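Local coordinates for protein BAG family molecular chaperone regulator 4 (Arabidopsis thaliana, PDB 4HWH) that probably acts as a co-chaperone that binds the ATPase domain of HSP70/HSC70 chaperones and regulates programmed cell death and stress responses, at residues R20-A23 with L24-V28. Sequence-based numbering, arbitrary orientation.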
loop_
_atom_site.group_PDB
_atom_site.type_symbol
_atom_site.label_atom_id
_atom_site.label_comp_id
_atom_site.label_asym_id
_atom_site.label_seq_id
_atom_site.Cartn_x
_atom_site.Cartn_y
_atom_site.Cartn_z
ATOM N N ARG A 20 3.414 4.554 6.043
ATOM C CA ARG A 20 4.701 4.750 5.381
ATOM C C ARG A 20 4.580 5.694 4.187
ATOM O O ARG A 20 5.438 6.551 3.968
ATOM C CB ARG A 20 5.296 3.411 4.942
ATOM C CG ARG A 20 6.621 3.542 4.211
ATOM C CD ARG A 20 7.639 4.262 5.070
ATOM N NE ARG A 20 7.902 3.538 6.309
ATOM C CZ ARG A 20 8.418 4.091 7.402
ATOM N NH1 ARG A 20 8.723 5.383 7.416
ATOM N NH2 ARG A 20 8.620 3.357 8.485
ATOM N N VAL A 21 3.509 5.540 3.418
ATOM C CA VAL A 21 3.295 6.396 2.260
ATOM C C VAL A 21 3.160 7.855 2.684
ATOM O O VAL A 21 3.723 8.747 2.049
ATOM C CB VAL A 21 2.068 5.945 1.434
ATOM C CG1 VAL A 21 1.738 6.964 0.354
ATOM C CG2 VAL A 21 2.332 4.567 0.812
ATOM N N VAL A 22 2.428 8.101 3.766
ATOM C CA VAL A 22 2.301 9.467 4.265
ATOM C C VAL A 22 3.669 9.998 4.696
ATOM O O VAL A 22 4.026 11.138 4.395
ATOM C CB VAL A 22 1.281 9.578 5.420
ATOM C CG1 VAL A 22 1.332 10.967 6.046
ATOM C CG2 VAL A 22 -0.123 9.283 4.910
ATOM N N ALA A 23 4.441 9.159 5.379
ATOM C CA ALA A 23 5.787 9.546 5.796
ATOM C C ALA A 23 6.652 9.933 4.597
ATOM O O ALA A 23 7.413 10.898 4.657
ATOM C CB ALA A 23 6.450 8.429 6.599
ATOM N N LEU A 24 6.546 9.180 3.506
ATOM C CA LEU A 24 7.312 9.516 2.310
ATOM C C LEU A 24 6.837 10.845 1.726
ATOM O O LEU A 24 7.642 11.667 1.289
ATOM C CB LEU A 24 7.218 8.406 1.263
ATOM C CG LEU A 24 7.838 7.070 1.668
ATOM C CD1 LEU A 24 7.522 5.999 0.643
ATOM C CD2 LEU A 24 9.348 7.215 1.860
ATOM N N GLU A 25 5.526 11.056 1.715
ATOM C CA GLU A 25 4.994 12.306 1.194
ATOM C C GLU A 25 5.478 13.496 2.006
ATOM O O GLU A 25 5.796 14.551 1.452
ATOM C CB GLU A 25 3.470 12.312 1.186
ATOM C CG GLU A 25 2.934 13.691 0.859
ATOM C CD GLU A 25 1.434 13.806 0.985
ATOM O OE1 GLU A 25 0.808 12.897 1.570
ATOM O OE2 GLU A 25 0.890 14.821 0.498
ATOM N N VAL A 26 5.504 13.323 3.326
ATOM C CA VAL A 26 5.958 14.370 4.230
ATOM C C VAL A 26 7.430 14.686 3.988
ATOM O O VAL A 26 7.827 15.852 3.937
ATOM C CB VAL A 26 5.738 13.971 5.703
ATOM C CG1 VAL A 26 6.488 14.915 6.632
ATOM C CG2 VAL A 26 4.248 13.959 6.032
ATOM N N ALA A 27 8.238 13.643 3.823
ATOM C CA ALA A 27 9.658 13.829 3.541
ATOM C C ALA A 27 9.854 14.661 2.273
ATOM O O ALA A 27 10.614 15.630 2.262
ATOM C CB ALA A 27 10.354 12.483 3.418
ATOM N N VAL A 28 9.158 14.282 1.204
ATOM C CA VAL A 28 9.210 15.028 -0.052
ATOM C C VAL A 28 8.733 16.469 0.118
ATOM O O VAL A 28 9.341 17.406 -0.402
ATOM C CB VAL A 28 8.356 14.357 -1.147
ATOM C CG1 VAL A 28 8.204 15.289 -2.346
ATOM C CG2 VAL A 28 8.974 13.029 -1.565
#
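In V22, CG1 stands anti to the backbone N (chi1 172°), while V26 turns CG2 anti to its own carbonyl carbon; V22 CG1 and V26 CG2 therefore meet one turn apart, at 4.2 Å, on an exposed flank of helix 3-29. This is i to i+4 packing near the C-terminal end of the first helix of the three-helix BAG domain. V26 CG2 also rests 3.3 Å from V22 O, which accepts a hydrogen bond from V26 N at 2.8 Å. L24, with chi1 -65° swinging CG to the side of its backbone N, lays CG 3.4 Å from R20 O, which receives the L24 N-H. The same leucine faces inward, against L83 of helix 63-86 and E38 of helix 36-54, while V21 packs on V80, joining this turn to the other two helices. The R20 chain bends at CG and CD; CD approaches L24 CG only loosely (4.4 Å), and NH2 hydrogen-bonds a bound malonic acid, probably from the crystallisation liquor, in a pocket shared with E13 and L17. E25 N and A27 N continue the helical hydrogen bonding to V21 O and A23 O. Beside the last of these bonds, A27 CB lies 3.6 Å from A23 O.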